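Local coordinates for protein 5-formyl-3-hydroxy-2-methylpyridine 4-carboxylate 5-dehydrogenase (Mesorhizobium japonicum MAFF 303099, PDB 4OM8) that oxidises the vitamin B6 breakdown intermediate 5-formyl-3-hydroxy-2-methylpyridine-4-carboxylate with NAD(+), and can also reduce it with NADH to 4-pyridoxate, at residues A[263-267]-A[268-272]; A[253-257]-A[258-262]; A[186-189]-A[190-193]; A[198-201]-A[202-205]; A[291-294]-A[295-299]. One frame throughout, in Å; residues are numbered along the deposited sequence. Where two conformers were deposited one is given.

In the fold
All five contacts are local, between neighbours along helices or at their ends. Along the chain they come in the order 3, 4, 2, 1, 5. Contacts 3 and 4 occupy the beginning and end of helix 187-203, their centres about 18 Å apart. Contact 2 leads into helix 260-267 and contact 1 ends it, with about 14 Å between centres. Contacts 2 and 4 touch, joining the two helices. These four lie in the C-terminal domain of the 3-hydroxyacyl-CoA dehydrogenase family; contact 5, on helix 284-305, has its centre about 23 to 31 Å from theirs. Every contact borders the second subunit, so these helices help build the homodimer, and contact 3 also adjoins H137, inferred to matter for catalysis.

Contact 1 (A[263-267]-A[268-272]); sequences LEKTS and ASKFG
A Schellman motif closes helix 260-267, with K265 and T266 offering the last carbonyls and A268, S269 and K270 turning back to them. K270 N donates to K265 O at 2.9 Å, and inside that loop S269 N donates to T266 O at 3.0 Å. The reversal depends on S269, whose phi is positive (66°); a small serine is tolerated there, although glycine is the commoner choice. A268 N still bonds to E264 O, keeping one last helical link, and water 2 joins S267 O to S269 OG.

Two side-chain pairs follow from the turn. The lysines K265 and K270 run obliquely past each other and meet at their middles, CD to CD 4.2 Å. K265 bends at chi2 (-80°) while K270 is extended beyond CG. Their ammonium groups stay apart, K265 NZ to K270 NZ 5.1 Å. Water 1 accepts from both; K265 NZ also donates to G278 O, and K270 NZ has a long, weak ion pair with E277. On another side, F271 crosses T266 at about a right angle, CE1 lying 4.0 Å from T266 CB and 3.7 Å from T266 O. T266 OG1 is turned back to V262 O, so its methyl CG2 is left to face the ring, a division of labour that suits threonine. Beyond, F271 packs on D239 of the second subunit.

Backbone amides thus satisfy the carbonyls of E264, K265 and T266, while lysine's long aliphatic chain lets two like charges share one side: the methylenes pack, and water, a carbonyl and a distant carboxylate probably temper the repulsion between the amino groups.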
loop_
_atom_site.group_PDB
_atom_site.type_symbol
_atom_site.label_atom_id
_atom_site.label_comp_id
_atom_site.label_asym_id
_atom_site.label_seq_id
_atom_site.Cartn_x
_atom_site.Cartn_y
_atom_site.Cartn_z
ATOM N N LEU A 263 3.285 -19.131 13.395
ATOM C CA LEU A 263 3.861 -20.005 14.422
ATOM C C LEU A 263 4.516 -21.229 13.785
ATOM O O LEU A 263 5.585 -21.657 14.199
ATOM C CB LEU A 263 2.785 -20.439 15.432
ATOM C CG LEU A 263 2.270 -19.307 16.318
ATOM C CD1 LEU A 263 1.100 -19.779 17.180
ATOM C CD2 LEU A 263 3.394 -18.740 17.187
ATOM N N GLU A 264 3.875 -21.786 12.762
ATOM C CA GLU A 264 4.404 -22.962 12.077
ATOM C C GLU A 264 5.732 -22.663 11.381
ATOM O O GLU A 264 6.693 -23.425 11.505
ATOM C CB GLU A 264 3.378 -23.490 11.065
ATOM C CG GLU A 264 3.818 -24.751 10.341
ATOM C CD GLU A 264 2.725 -25.343 9.476
ATOM O OE1 GLU A 264 2.752 -26.571 9.248
ATOM O OE2 GLU A 264 1.845 -24.584 9.017
ATOM N N LYS A 265 5.787 -21.548 10.652
ATOM C CA LYS A 265 7.004 -21.170 9.941
ATOM C C LYS A 265 8.146 -20.932 10.912
ATOM O O LYS A 265 9.254 -21.445 10.732
ATOM C CB LYS A 265 6.775 -19.910 9.090
ATOM C CG LYS A 265 5.815 -20.090 7.929
ATOM C CD LYS A 265 6.467 -20.753 6.739
ATOM C CE LYS A 265 5.522 -20.744 5.535
ATOM N NZ LYS A 265 6.170 -21.352 4.344
ATOM N N THR A 266 7.880 -20.156 11.958
ATOM C CA THR A 266 8.952 -19.796 12.894
ATOM C C THR A 266 9.409 -21.013 13.696
ATOM O O THR A 266 10.596 -21.149 14.002
ATOM C CB THR A 266 8.529 -18.672 13.855
ATOM O OG1 THR A 266 7.292 -19.013 14.489
ATOM C CG2 THR A 266 8.381 -17.337 13.092
ATOM N N SER A 267 8.476 -21.910 14.009
ATOM C CA SER A 267 8.822 -23.129 14.739
ATOM C C SER A 267 9.774 -23.975 13.903
ATOM O O SER A 267 10.675 -24.628 14.437
ATOM C CB SER A 267 7.566 -23.923 15.090
ATOM O OG SER A 267 7.889 -25.142 15.752
ATOM N N ALA A 268 9.584 -23.940 12.586
ATOM C CA ALA A 268 10.428 -24.699 11.666
ATOM C C ALA A 268 11.679 -23.920 11.251
ATOM O O ALA A 268 12.397 -24.342 10.341
ATOM C CB ALA A 268 9.622 -25.114 10.429
ATOM N N SER A 269 11.931 -22.794 11.921
ATOM C CA SER A 269 13.130 -21.982 11.698
ATOM C C SER A 269 13.144 -21.375 10.302
ATOM O O SER A 269 14.211 -21.137 9.726
ATOM C CB SER A 269 14.410 -22.807 11.918
ATOM O OG SER A 269 14.417 -23.407 13.206
ATOM N N LYS A 270 11.955 -21.129 9.759
ATOM C CA LYS A 270 11.813 -20.475 8.464
ATOM C C LYS A 270 11.466 -19.006 8.667
ATOM O O LYS A 270 10.288 -18.640 8.738
ATOM C CB LYS A 270 10.737 -21.162 7.631
ATOM C CG LYS A 270 11.015 -22.630 7.353
ATOM C CD LYS A 270 9.808 -23.281 6.691
ATOM C CE LYS A 270 10.052 -24.764 6.446
ATOM N NZ LYS A 270 9.004 -25.359 5.561
ATOM N N PHE A 271 12.489 -18.168 8.765
ATOM C CA PHE A 271 12.302 -16.783 9.193
ATOM C C PHE A 271 12.219 -15.789 8.039
ATOM O O PHE A 271 11.947 -14.606 8.267
ATOM C CB PHE A 271 13.427 -16.369 10.144
ATOM C CG PHE A 271 13.493 -17.201 11.386
ATOM C CD1 PHE A 271 12.403 -17.281 12.240
ATOM C CD2 PHE A 271 14.636 -17.920 11.698
ATOM C CE1 PHE A 271 12.453 -18.051 13.392
ATOM C CE2 PHE A 271 14.693 -18.695 12.846
ATOM C CZ PHE A 271 13.595 -18.760 13.693
ATOM N N GLY A 272 12.457 -16.254 6.818
ATOM C CA GLY A 272 12.408 -15.371 5.661
ATOM C C GLY A 272 13.769 -15.249 4.995
ATOM O O GLY A 272 14.503 -16.228 4.898
HETATM O O HOH W 1 6.745 -24.096 5.468
HETATM O O HOH W 2 13.178 -25.896 13.512
#

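Contact 2 (A[253-257]-A[258-262]); sequences SNRDD and VAPMV
R255 folds over the A259-P260 link where the loop after helix 238-251 enters helix 260-267, with A259 at the N-cap position. An ST turn precedes it in the loop: S253 OG accepts from R255 N at 3.3 Å. R255 then sends its chain across with CG anti to the backbone N (chi1 177°) and a bend at chi3, which lays CD 3.7 Å from A259 CA and brings the guanidinium over the proline. One face of that group rests on P260 CD, 3.5 Å from R255 CZ. A planar cation suits the place because its face can lie on aliphatic carbon while its edge stays available for polar partners. A lysine in place of R255 would probably lose the flat cover over P260 and keep at best a less well directed tie to D257.

V258 follows D257 directly, its CB 3.7 Å from D257 C. Its first side-chain bond leads away from 253-257, and the branched, apolar end suits its neighbours: CG1 packs on L263 of the helix that follows, and the residue also meets S246 of the second subunit. A259 and P260 pack on E203 of helix 187-203.

With chi1 58°, the short D257 holds its carboxylate close to the backbone, beside the guanidinium edge. The salt bridge itself is specific: R255 NH1 donates to the syn lone pair of D257 OD1 at 2.9 Å, the oxygen lying close to the guanidinium plane.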
loop_
_atom_site.group_PDB
_atom_site.type_symbol
_atom_site.label_atom_id
_atom_site.label_comp_id
_atom_site.label_asym_id
_atom_site.label_seq_id
_atom_site.Cartn_x
_atom_site.Cartn_y
_atom_site.Cartn_z
ATOM N N SER A 253 -10.985 -10.330 9.447
ATOM C CA SER A 253 -10.313 -10.977 10.570
ATOM C C SER A 253 -10.094 -9.994 11.716
ATOM O O SER A 253 -9.697 -8.848 11.506
ATOM C CB SER A 253 -8.971 -11.566 10.136
ATOM O OG SER A 253 -8.242 -12.049 11.255
ATOM N N ASN A 254 -10.349 -10.460 12.934
ATOM C CA ASN A 254 -10.080 -9.674 14.126
ATOM C C ASN A 254 -9.090 -10.395 15.028
ATOM O O ASN A 254 -9.131 -10.233 16.258
ATOM C CB ASN A 254 -11.372 -9.383 14.886
ATOM C CG ASN A 254 -12.345 -8.559 14.069
ATOM O OD1 ASN A 254 -11.945 -7.665 13.325
ATOM N ND2 ASN A 254 -13.637 -8.862 14.199
ATOM N N ARG A 255 -8.189 -11.166 14.412
ATOM C CA ARG A 255 -7.253 -12.010 15.164
ATOM C C ARG A 255 -6.523 -11.228 16.255
ATOM O O ARG A 255 -6.060 -10.107 16.036
ATOM C CB ARG A 255 -6.233 -12.670 14.226
ATOM C CG ARG A 255 -5.193 -13.498 14.996
ATOM C CD ARG A 255 -4.366 -14.423 14.110
ATOM N NE ARG A 255 -5.160 -15.480 13.485
ATOM C CZ ARG A 255 -5.510 -16.618 14.082
ATOM N NH1 ARG A 255 -5.169 -16.868 15.350
ATOM N NH2 ARG A 255 -6.227 -17.513 13.412
ATOM N N ASP A 256 -6.445 -11.829 17.440
ATOM C CA ASP A 256 -5.898 -11.173 18.621
ATOM C C ASP A 256 -4.503 -11.650 19.013
ATOM O O ASP A 256 -3.969 -11.206 20.026
ATOM C CB ASP A 256 -6.846 -11.393 19.816
ATOM C CG ASP A 256 -7.110 -12.874 20.100
ATOM O OD1 ASP A 256 -6.358 -13.747 19.628
ATOM O OD2 ASP A 256 -8.097 -13.177 20.808
ATOM N N ASP A 257 -3.924 -12.557 18.230
ATOM C CA ASP A 257 -2.680 -13.236 18.620
ATOM C C ASP A 257 -1.878 -13.601 17.377
ATOM O O ASP A 257 -2.152 -13.073 16.300
ATOM C CB ASP A 257 -2.983 -14.489 19.453
ATOM C CG ASP A 257 -3.880 -15.481 18.728
ATOM O OD1 ASP A 257 -4.159 -15.290 17.530
ATOM O OD2 ASP A 257 -4.304 -16.474 19.359
ATOM N N VAL A 258 -0.903 -14.502 17.509
ATOM C CA VAL A 258 -0.073 -14.871 16.365
ATOM C C VAL A 258 -0.814 -15.891 15.505
ATOM O O VAL A 258 -1.409 -16.835 16.021
ATOM C CB VAL A 258 1.295 -15.442 16.798
ATOM C CG1 VAL A 258 2.181 -15.703 15.577
ATOM C CG2 VAL A 258 1.981 -14.487 17.736
ATOM N N ALA A 259 -0.804 -15.674 14.194
ATOM C CA ALA A 259 -1.450 -16.586 13.256
ATOM C C ALA A 259 -0.770 -17.944 13.269
ATOM O O ALA A 259 0.461 -18.023 13.324
ATOM C CB ALA A 259 -1.420 -16.002 11.852
ATOM N N PRO A 260 -1.564 -19.025 13.225
ATOM C CA PRO A 260 -0.997 -20.379 13.205
ATOM C C PRO A 260 0.090 -20.605 12.149
ATOM O O PRO A 260 1.092 -21.263 12.451
ATOM C CB PRO A 260 -2.216 -21.251 12.913
ATOM C CG PRO A 260 -3.344 -20.511 13.566
ATOM C CD PRO A 260 -3.029 -19.036 13.396
ATOM N N MET A 261 -0.092 -20.066 10.949
ATOM C CA MET A 261 0.883 -20.247 9.882
ATOM C C MET A 261 2.212 -19.583 10.244
ATOM O O MET A 261 3.285 -20.088 9.918
ATOM C CB MET A 261 0.344 -19.678 8.567
ATOM C CG MET A 261 1.339 -19.688 7.420
ATOM S SD MET A 261 0.625 -19.048 5.882
ATOM C CE MET A 261 0.143 -17.393 6.327
ATOM N N VAL A 262 2.142 -18.449 10.931
ATOM C CA VAL A 262 3.362 -17.766 11.355
ATOM C C VAL A 262 4.063 -18.566 12.465
ATOM O O VAL A 262 5.293 -18.671 12.470
ATOM C CB VAL A 262 3.053 -16.320 11.831
ATOM C CG1 VAL A 262 4.264 -15.655 12.494
ATOM C CG2 VAL A 262 2.585 -15.480 10.656
#

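Contact 3 (A[186-189]-A[190-193]); sequences VENR and VLYA
N188 and L191 lie side by side on the first turns of helix 187-203, pointing the same way, so that N188 OD1 comes 3.6 Å from L191 CD2. N188 has CG anti to its carbonyl carbon (chi1 -84°), which sends the amide out from the helix, and chi2 (-38°) turns OD1, not ND2, to the L191 side. L191 swings its CG anti to the backbone N instead, and its CB sits 3.4 Å from E187 O. The amide oxygen thus lies alongside a methyl, in a van der Waals contact.

Y192 packs on the same turn. Its N bonds to N188 O at 2.8 Å, and that oxygen also lies at the edge of the phenol, near the ring plane, 3.2 Å from CD1. The carbonyl is thus met by an amide and by the rim of a ring belonging to one residue. V190 serves a different side of the helix: its branched CB supplies an apolar CG2 that lies 4.4 Å from V186 CG1 and also meets V186 O, which accepts from V190 N at 3.0 Å. L194 of the second subunit packs on V190 too.

R189 bends at chi3 (70°) and carries its charge away to salt bridges with D251 and E197 of the second subunit, with P183 O as a further acceptor. E187 OE2 is hydrogen-bonded to S139 OG, just beyond strand 133-137, and its side chain lies about 3 Å from that of H137, a residue thought to matter for catalysis. The helix start is therefore pinned between strand 133-137, which E187 and N188 touch, and the partner subunit, whose Y241 meets the ring of Y192.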
loop_
_atom_site.group_PDB
_atom_site.type_symbol
_atom_site.label_atom_id
_atom_site.label_comp_id
_atom_site.label_asym_id
_atom_site.label_seq_id
_atom_site.Cartn_x
_atom_site.Cartn_y
_atom_site.Cartn_z
ATOM N N VAL A 186 1.442 5.061 14.127
ATOM C CA VAL A 186 0.454 4.996 13.041
ATOM C C VAL A 186 0.867 4.024 11.944
ATOM O O VAL A 186 0.081 3.134 11.572
ATOM C CB VAL A 186 0.194 6.391 12.424
ATOM C CG1 VAL A 186 -0.631 6.275 11.132
ATOM C CG2 VAL A 186 -0.523 7.258 13.460
ATOM N N GLU A 187 2.091 4.181 11.441
ATOM C CA GLU A 187 2.555 3.409 10.280
ATOM C C GLU A 187 2.414 1.908 10.510
ATOM O O GLU A 187 1.778 1.192 9.723
ATOM C CB GLU A 187 4.013 3.753 9.959
ATOM C CG GLU A 187 4.582 2.979 8.805
ATOM C CD GLU A 187 6.087 3.120 8.736
ATOM O OE1 GLU A 187 6.746 2.916 9.776
ATOM O OE2 GLU A 187 6.613 3.445 7.654
ATOM N N ASN A 188 3.001 1.407 11.587
ATOM C CA ASN A 188 2.982 -0.034 11.758
ATOM C C ASN A 188 1.611 -0.539 12.204
ATOM O O ASN A 188 1.306 -1.707 11.993
ATOM C CB ASN A 188 4.088 -0.476 12.713
ATOM C CG ASN A 188 5.410 -0.636 11.982
ATOM O OD1 ASN A 188 5.421 -1.095 10.841
ATOM N ND2 ASN A 188 6.517 -0.224 12.609
ATOM N N ARG A 189 0.759 0.328 12.759
ATOM C CA ARG A 189 -0.617 -0.100 13.028
ATOM C C ARG A 189 -1.355 -0.373 11.730
ATOM O O ARG A 189 -2.012 -1.411 11.566
ATOM C CB ARG A 189 -1.386 0.949 13.830
ATOM C CG ARG A 189 -0.920 1.067 15.267
ATOM C CD ARG A 189 -1.851 1.952 16.084
ATOM N NE ARG A 189 -3.163 1.378 16.347
ATOM C CZ ARG A 189 -3.453 0.633 17.408
ATOM N NH1 ARG A 189 -2.531 0.359 18.320
ATOM N NH2 ARG A 189 -4.691 0.171 17.560
ATOM N N VAL A 190 -1.249 0.560 10.793
ATOM C CA VAL A 190 -1.944 0.377 9.536
ATOM C C VAL A 190 -1.313 -0.796 8.769
ATOM O O VAL A 190 -2.025 -1.618 8.180
ATOM C CB VAL A 190 -1.944 1.671 8.702
ATOM C CG1 VAL A 190 -2.613 1.442 7.356
ATOM C CG2 VAL A 190 -2.672 2.784 9.456
ATOM N N LEU A 191 0.012 -0.917 8.823
ATOM C CA LEU A 191 0.673 -2.041 8.164
ATOM C C LEU A 191 0.247 -3.380 8.759
ATOM O O LEU A 191 -0.061 -4.331 8.033
ATOM C CB LEU A 191 2.196 -1.908 8.269
ATOM C CG LEU A 191 2.983 -3.077 7.656
ATOM C CD1 LEU A 191 2.722 -3.223 6.152
ATOM C CD2 LEU A 191 4.477 -2.939 7.945
ATOM N N TYR A 192 0.228 -3.459 10.087
ATOM C CA TYR A 192 -0.124 -4.721 10.718
ATOM C C TYR A 192 -1.610 -5.033 10.533
ATOM O O TYR A 192 -1.989 -6.194 10.523
ATOM C CB TYR A 192 0.290 -4.730 12.206
ATOM C CG TYR A 192 1.713 -5.238 12.369
ATOM C CD1 TYR A 192 2.791 -4.546 11.837
ATOM C CD2 TYR A 192 1.971 -6.437 13.018
ATOM C CE1 TYR A 192 4.094 -5.037 11.962
ATOM C CE2 TYR A 192 3.249 -6.931 13.147
ATOM C CZ TYR A 192 4.306 -6.235 12.624
ATOM O OH TYR A 192 5.570 -6.765 12.781
ATOM N N ALA A 193 -2.451 -4.025 10.330
ATOM C CA ALA A 193 -3.846 -4.316 9.998
ATOM C C ALA A 193 -3.952 -4.947 8.609
ATOM O O ALA A 193 -4.688 -5.914 8.408
ATOM C CB ALA A 193 -4.684 -3.055 10.080
#

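Contact 4 (A[198-201]-A[202-205])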
loop_
_atom_site.group_PDB
_atom_site.type_symbol
_atom_site.label_atom_id
_atom_site.label_comp_id
_atom_site.label_asym_id
_atom_site.label_seq_id
_atom_site.Cartn_x
_atom_site.Cartn_y
_atom_site.Cartn_z
ATOM N N ALA A 198 -4.158 -10.088 5.264
ATOM C CA ALA A 198 -3.458 -10.809 4.201
ATOM C C ALA A 198 -3.009 -12.190 4.676
ATOM O O ALA A 198 -3.191 -13.183 3.975
ATOM C CB ALA A 198 -2.264 -10.006 3.708
ATOM N N VAL A 199 -2.433 -12.246 5.872
ATOM C CA VAL A 199 -1.983 -13.517 6.422
ATOM C C VAL A 199 -3.186 -14.452 6.619
ATOM O O VAL A 199 -3.109 -15.638 6.307
ATOM C CB VAL A 199 -1.231 -13.304 7.744
ATOM C CG1 VAL A 199 -1.097 -14.627 8.536
ATOM C CG2 VAL A 199 0.144 -12.682 7.457
ATOM N N ASP A 200 -4.300 -13.912 7.117
ATOM C CA ASP A 200 -5.489 -14.739 7.335
ATOM C C ASP A 200 -5.984 -15.362 6.028
ATOM O O ASP A 200 -6.324 -16.546 5.976
ATOM C CB ASP A 200 -6.614 -13.928 7.987
ATOM C CG ASP A 200 -7.688 -14.825 8.582
ATOM O OD1 ASP A 200 -7.338 -15.696 9.414
ATOM O OD2 ASP A 200 -8.869 -14.683 8.206
ATOM N N LEU A 201 -5.967 -14.587 4.953
ATOM C CA LEU A 201 -6.479 -15.089 3.691
ATOM C C LEU A 201 -5.584 -16.182 3.108
ATOM O O LEU A 201 -6.079 -17.160 2.519
ATOM C CB LEU A 201 -6.642 -13.934 2.702
ATOM C CG LEU A 201 -7.748 -12.948 3.102
ATOM C CD1 LEU A 201 -7.663 -11.675 2.283
ATOM C CD2 LEU A 201 -9.117 -13.575 2.942
ATOM N N VAL A 202 -4.270 -16.030 3.260
ATOM C CA VAL A 202 -3.329 -17.043 2.791
ATOM C C VAL A 202 -3.498 -18.295 3.642
ATOM O O VAL A 202 -3.629 -19.407 3.131
ATOM C CB VAL A 202 -1.887 -16.535 2.851
ATOM C CG1 VAL A 202 -0.892 -17.681 2.646
ATOM C CG2 VAL A 202 -1.681 -15.422 1.813
ATOM N N GLU A 203 -3.544 -18.091 4.949
ATOM C CA GLU A 203 -3.639 -19.183 5.914
ATOM C C GLU A 203 -4.866 -20.063 5.712
ATOM O O GLU A 203 -4.778 -21.289 5.842
ATOM C CB GLU A 203 -3.631 -18.581 7.314
ATOM C CG GLU A 203 -3.755 -19.524 8.452
ATOM C CD GLU A 203 -3.519 -18.791 9.746
ATOM O OE1 GLU A 203 -4.467 -18.180 10.269
ATOM O OE2 GLU A 203 -2.371 -18.785 10.202
ATOM N N ARG A 204 -6.004 -19.464 5.368
ATOM C CA ARG A 204 -7.216 -20.265 5.233
ATOM C C ARG A 204 -7.511 -20.649 3.784
ATOM O O ARG A 204 -8.612 -21.092 3.460
ATOM C CB ARG A 204 -8.408 -19.555 5.860
ATOM C CG ARG A 204 -8.847 -18.266 5.235
ATOM C CD ARG A 204 -9.707 -17.556 6.278
ATOM N NE ARG A 204 -10.313 -16.302 5.841
ATOM C CZ ARG A 204 -11.555 -16.189 5.374
ATOM N NH1 ARG A 204 -12.319 -17.262 5.254
ATOM N NH2 ARG A 204 -12.032 -15.000 5.023
ATOM N N GLY A 205 -6.508 -20.502 2.928
ATOM C CA GLY A 205 -6.567 -21.056 1.583
ATOM C C GLY A 205 -7.398 -20.282 0.577
ATOM O O GLY A 205 -7.865 -20.848 -0.415
HETATM O O HOH W 3 -4.905 -15.531 10.611
HETATM O O HOH W 4 -10.068 -13.192 6.321
#
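R204 doubles back along the last turn of helix 187-203 toward D200. Its CB stands 3.7 Å from D200 O, and CG, placed between the backbone N and the carbonyl carbon (chi1 65°), comes closer to that oxygen at 3.1 Å. From there the chain is extended: CD lies 3.6 Å from D200 OD2, and NE forms a salt bridge with the same OD2 at 3.2 Å. The carboxylate and guanidinium planes are 34° apart. At the tip NH2 meets L201 CD2 at 3.9 Å and donates to water 4, which in turn donates to D200 OD2; R189 NH2 of the second subunit, a like charge, is also close. With an alanine here, D200 OD2 would probably lose its cationic mate and L201 CD2 the guanidinium beside it.

D200 has a second task, for its OD1 faces E203 OE1; water 3 donates to both and probably eases the closeness of the two negative charges. E203 OE2 accepts from M261 N.

G205, whose positive phi is easiest for glycine, is the C-prime residue of the Schellman motif ending the helix: its N bonds to V202 O at 3.1 Å and V206 N returns to L201 O, with an i to i+4 acid-base pair laid across the final turn.

Contact 5 (A[291-294]-A[295-299])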
loop_
_atom_site.group_PDB
_atom_site.type_symbol
_atom_site.label_atom_id
_atom_site.label_comp_id
_atom_site.label_asym_id
_atom_site.label_seq_id
_atom_site.Cartn_x
_atom_site.Cartn_y
_atom_site.Cartn_z
ATOM N N GLN A 291 17.563 -7.673 -3.523
ATOM C CA GLN A 291 17.898 -6.496 -2.743
ATOM C C GLN A 291 18.311 -5.319 -3.635
ATOM O O GLN A 291 17.896 -4.181 -3.397
ATOM C CB GLN A 291 18.990 -6.847 -1.734
ATOM C CG GLN A 291 18.453 -7.774 -0.642
ATOM C CD GLN A 291 19.534 -8.383 0.230
ATOM O OE1 GLN A 291 20.682 -8.544 -0.197
ATOM N NE2 GLN A 291 19.163 -8.755 1.451
ATOM N N ALA A 292 19.092 -5.597 -4.677
ATOM C CA ALA A 292 19.521 -4.538 -5.585
ATOM C C ALA A 292 18.339 -3.987 -6.373
ATOM O O ALA A 292 18.192 -2.771 -6.539
ATOM C CB ALA A 292 20.598 -5.056 -6.538
ATOM N N GLU A 293 17.497 -4.888 -6.858
ATOM C CA GLU A 293 16.385 -4.481 -7.700
ATOM C C GLU A 293 15.326 -3.734 -6.892
ATOM O O GLU A 293 14.723 -2.776 -7.385
ATOM C CB GLU A 293 15.775 -5.685 -8.406
ATOM C CG GLU A 293 14.726 -5.314 -9.425
ATOM C CD GLU A 293 15.280 -4.635 -10.694
ATOM O OE1 GLU A 293 16.471 -4.231 -10.757
ATOM O OE2 GLU A 293 14.492 -4.510 -11.649
ATOM N N ARG A 294 15.111 -4.140 -5.642
ATOM C CA ARG A 294 14.160 -3.416 -4.815
ATOM C C ARG A 294 14.662 -2.012 -4.496
ATOM O O ARG A 294 13.889 -1.048 -4.547
ATOM C CB ARG A 294 13.861 -4.197 -3.529
ATOM C CG ARG A 294 13.029 -5.452 -3.806
ATOM C CD ARG A 294 13.079 -6.435 -2.627
ATOM N NE ARG A 294 12.125 -7.515 -2.828
ATOM C CZ ARG A 294 11.986 -8.570 -2.024
ATOM N NH1 ARG A 294 12.778 -8.714 -0.973
ATOM N NH2 ARG A 294 11.073 -9.496 -2.298
ATOM N N ALA A 295 15.952 -1.875 -4.194
ATOM C CA ALA A 295 16.493 -0.545 -3.924
ATOM C C ALA A 295 16.401 0.342 -5.163
ATOM O O ALA A 295 16.083 1.533 -5.071
ATOM C CB ALA A 295 17.938 -0.631 -3.447
ATOM N N ARG A 296 16.662 -0.247 -6.325
ATOM C CA ARG A 296 16.616 0.520 -7.566
ATOM C C ARG A 296 15.202 0.992 -7.886
ATOM O O ARG A 296 14.985 2.156 -8.218
ATOM C CB ARG A 296 17.152 -0.304 -8.733
ATOM C CG ARG A 296 17.212 0.493 -10.027
ATOM C CD ARG A 296 17.509 -0.402 -11.206
ATOM N NE ARG A 296 16.402 -1.300 -11.506
ATOM C CZ ARG A 296 15.258 -0.920 -12.060
ATOM N NH1 ARG A 296 15.063 0.357 -12.372
ATOM N NH2 ARG A 296 14.312 -1.812 -12.299
ATOM N N LYS A 297 14.235 0.085 -7.785
ATOM C CA LYS A 297 12.834 0.455 -7.987
ATOM C C LYS A 297 12.333 1.488 -6.968
ATOM O O LYS A 297 11.621 2.423 -7.337
ATOM C CB LYS A 297 11.939 -0.783 -7.930
ATOM C CG LYS A 297 12.033 -1.692 -9.145
ATOM C CD LYS A 297 11.192 -2.929 -8.910
ATOM C CE LYS A 297 11.167 -3.858 -10.091
ATOM N NZ LYS A 297 10.484 -5.115 -9.670
ATOM N N LEU A 298 12.692 1.319 -5.692
ATOM C CA LEU A 298 12.285 2.299 -4.682
ATOM C C LEU A 298 12.777 3.691 -5.037
ATOM O O LEU A 298 12.023 4.670 -4.944
ATOM C CB LEU A 298 12.796 1.905 -3.293
ATOM C CG LEU A 298 12.050 0.751 -2.613
ATOM C CD1 LEU A 298 12.799 0.329 -1.361
ATOM C CD2 LEU A 298 10.605 1.138 -2.277
ATOM N N VAL A 299 14.034 3.794 -5.460
ATOM C CA VAL A 299 14.556 5.107 -5.811
ATOM C C VAL A 299 13.807 5.694 -7.018
ATOM O O VAL A 299 13.388 6.854 -6.981
ATOM C CB VAL A 299 16.079 5.053 -6.071
ATOM C CG1 VAL A 299 16.549 6.333 -6.749
ATOM C CG2 VAL A 299 16.804 4.839 -4.742
HETATM O O HOH W 5 12.855 -6.886 -11.422
#
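E293 lies alongside R296, both side chains pointing the same way on helix 284-305, and the arginine grips the carboxylate side-on with two nitrogens. R296 NE donates to E293 OE1 at 3.0 Å, and R296 NH2 to E293 OE2 at 2.8 Å, the latter bond almost straight at 173°. Both oxygens lie in the guanidinium plane, yet they are approached from above the carboxylate plane, since the two flat groups are turned 55° apart. A bend at chi2 (71°) of E293 folds its acid forward over the next turn to make this possible. Glutamate is long enough to do so, and arginine alone among the basic residues can present two parallel N-H groups.

K297 crosses E293 obliquely, its CE 3.7 Å from E293 OE2. Its amino group stays beyond salt-bridge range and is joined to that oxygen through water 5, which holds K297 NZ only weakly. L298, on another side, places CG 3.2 Å from R294 O and packs on I144 of its own chain and on V226 of the second subunit.

A glutamate followed three residues later by an arginine makes an i to i+3 salt bridge within one helix, here on a charged flank that itself borders the second subunit, where R296 packs on G307 and K297 on L305.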